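Local coordinates for protein interferon gamma (Paralichthys olivaceus, PDB 6F1E) that acts as a homodimeric cytokine that binds interferon gamma receptor 1 and activates macrophages and neutrophils, at residues Q61-L66 with S88-L93. Residues are numbered along the deposited sequence; the frame is centred on the assembly and turned at random.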
loop_
_atom_site.group_PDB
_atom_site.type_symbol
_atom_site.label_atom_id
_atom_site.label_comp_id
_atom_site.label_asym_id
_atom_site.label_seq_id
_atom_site.Cartn_x
_atom_site.Cartn_y
_atom_site.Cartn_z
ATOM N N GLN A 61 0.917 -18.552 6.424
ATOM C CA GLN A 61 0.697 -18.754 7.882
ATOM C C GLN A 61 -0.202 -19.964 8.186
ATOM O O GLN A 61 0.067 -20.741 9.073
ATOM C CB GLN A 61 0.115 -17.501 8.548
ATOM C CG GLN A 61 1.000 -16.272 8.488
ATOM C CD GLN A 61 2.366 -16.521 9.083
ATOM O OE1 GLN A 61 3.398 -16.440 8.385
ATOM N NE2 GLN A 61 2.382 -16.875 10.382
ATOM N N MET A 62 -1.245 -20.148 7.412
ATOM C CA MET A 62 -2.090 -21.291 7.613
ATOM C C MET A 62 -1.287 -22.574 7.442
ATOM O O MET A 62 -1.582 -23.563 8.090
ATOM C CB MET A 62 -3.289 -21.247 6.649
ATOM C CG MET A 62 -4.281 -20.127 6.965
ATOM S SD MET A 62 -5.515 -19.863 5.687
ATOM C CE MET A 62 -6.703 -21.171 5.943
ATOM N N LEU A 63 -0.278 -22.567 6.576
ATOM C CA LEU A 63 0.649 -23.709 6.483
ATOM C C LEU A 63 1.616 -23.810 7.680
ATOM O O LEU A 63 1.873 -24.923 8.154
ATOM C CB LEU A 63 1.433 -23.695 5.175
ATOM C CG LEU A 63 0.618 -24.017 3.913
ATOM C CD1 LEU A 63 1.338 -23.540 2.626
ATOM C CD2 LEU A 63 0.288 -25.508 3.874
ATOM N N GLU A 64 2.144 -22.685 8.169
ATOM C CA GLU A 64 2.988 -22.708 9.386
ATOM C C GLU A 64 2.218 -23.227 10.596
ATOM O O GLU A 64 2.674 -24.142 11.244
ATOM C CB GLU A 64 3.615 -21.344 9.692
ATOM C CG GLU A 64 4.560 -20.875 8.585
ATOM C CD GLU A 64 5.647 -19.910 9.063
ATOM O OE1 GLU A 64 5.691 -18.761 8.554
ATOM O OE2 GLU A 64 6.462 -20.297 9.936
ATOM N N GLN A 65 1.024 -22.699 10.846
ATOM C CA GLN A 65 0.190 -23.105 12.003
ATOM C C GLN A 65 -0.378 -24.526 11.918
ATOM O O GLN A 65 -1.113 -24.957 12.807
ATOM C CB GLN A 65 -0.944 -22.086 12.244
ATOM C CG GLN A 65 -0.437 -20.820 12.926
ATOM C CD GLN A 65 -1.218 -19.560 12.575
ATOM O OE1 GLN A 65 -2.421 -19.457 12.832
ATOM N NE2 GLN A 65 -0.517 -18.582 12.006
ATOM N N LEU A 66 -0.054 -25.244 10.850
ATOM C CA LEU A 66 -0.272 -26.693 10.779
ATOM C C LEU A 66 0.823 -27.448 11.598
ATOM O O LEU A 66 2.020 -27.092 11.528
ATOM C CB LEU A 66 -0.272 -27.138 9.304
ATOM C CG LEU A 66 -1.442 -27.943 8.740
ATOM C CD1 LEU A 66 -2.804 -27.277 8.941
ATOM C CD2 LEU A 66 -1.200 -28.191 7.250
ATOM N N SER A 88 -4.644 -34.103 4.216
ATOM C CA SER A 88 -4.948 -33.504 2.918
ATOM C C SER A 88 -5.361 -32.025 3.058
ATOM O O SER A 88 -5.711 -31.368 2.065
ATOM C CB SER A 88 -6.033 -34.298 2.154
ATOM O OG SER A 88 -7.350 -33.891 2.528
ATOM N N VAL A 89 -5.343 -31.518 4.290
ATOM C CA VAL A 89 -5.427 -30.080 4.533
ATOM C C VAL A 89 -4.219 -29.401 3.885
ATOM O O VAL A 89 -4.390 -28.481 3.067
ATOM C CB VAL A 89 -5.574 -29.797 6.054
ATOM C CG1 VAL A 89 -5.045 -28.431 6.463
ATOM C CG2 VAL A 89 -7.036 -29.961 6.444
ATOM N N ARG A 90 -3.023 -29.898 4.216
ATOM C CA ARG A 90 -1.747 -29.369 3.688
ATOM C C ARG A 90 -1.640 -29.332 2.144
ATOM O O ARG A 90 -1.067 -28.412 1.561
ATOM C CB ARG A 90 -0.575 -30.164 4.261
ATOM C CG ARG A 90 0.788 -29.595 3.867
ATOM C CD ARG A 90 1.934 -30.143 4.705
ATOM N NE ARG A 90 2.716 -29.060 5.315
ATOM C CZ ARG A 90 2.793 -28.788 6.625
ATOM N NH1 ARG A 90 3.556 -27.762 7.031
ATOM N NH2 ARG A 90 2.132 -29.519 7.543
ATOM N N THR A 91 -2.166 -30.345 1.480
ATOM C CA THR A 91 -2.136 -30.348 0.023
ATOM C C THR A 91 -3.243 -29.440 -0.526
ATOM O O THR A 91 -3.051 -28.801 -1.560
ATOM C CB THR A 91 -2.174 -31.789 -0.587
ATOM O OG1 THR A 91 -2.953 -32.635 0.235
ATOM C CG2 THR A 91 -0.762 -32.387 -0.644
ATOM N N ASP A 92 -4.387 -29.389 0.155
ATOM C CA ASP A 92 -5.447 -28.465 -0.232
ATOM C C ASP A 92 -4.936 -27.024 -0.063
ATOM O O ASP A 92 -5.124 -26.218 -0.962
ATOM C CB ASP A 92 -6.745 -28.707 0.558
ATOM C CG ASP A 92 -7.584 -29.874 0.010
ATOM O OD1 ASP A 92 -7.412 -30.259 -1.175
ATOM O OD2 ASP A 92 -8.458 -30.382 0.764
ATOM N N LEU A 93 -4.247 -26.714 1.039
ATOM C CA LEU A 93 -3.666 -25.373 1.205
ATOM C C LEU A 93 -2.620 -25.127 0.109
ATOM O O LEU A 93 -2.690 -24.128 -0.607
ATOM C CB LEU A 93 -3.010 -25.176 2.593
ATOM C CG LEU A 93 -3.852 -25.105 3.883
ATOM C CD1 LEU A 93 -2.989 -24.807 5.108
ATOM C CD2 LEU A 93 -4.940 -24.050 3.769
#
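Leu-63, in the last turn of helix 41-64, and Arg-90, in the first turn of helix 89-107, are the residues whose CA atoms lie nearest across the two segments, 6.8 Å apart, and the side chains that fill this gap are largely apolar. Leu-93 reaches in between Met-62 and Leu-63. Its chi1 (-69°) sets CG beside the backbone N, and the extended chi2 (-176°) then carries CD1 to 3.5 Å from the backbone O of Met-62 and 3.6 Å from CD2 of Leu-63; the two leucines run past each other in opposite senses. Met-62 instead crosses Leu-93 nearly at a right angle, and its bent thioether end brings CE to 4.0 Å from Leu-93 CD2.

The pair lies at one end of the interferon gamma four-helix bundle, about 21 Å from the centre of the chain, and joins the end of helix 41-64 to the start of helix 89-107; residues 69-87 of the connection are not modelled. Tyr-18 packs against Met-62 and Leu-93, while Gln-132 of the second subunit also touches Met-62, which places this helix end beside the dimer partner.

Just past the helix end, Leu-66 divides its branches: CD1 meets Val-89 CG1 at 3.5 Å, whereas CD2 lies over one face of the Arg-90 guanidinium, 3.6 Å from NH2. The arginine chain bends at chi3, yet NH1 stands 3.5 Å from Leu-63 O at an angle too poor for a hydrogen bond.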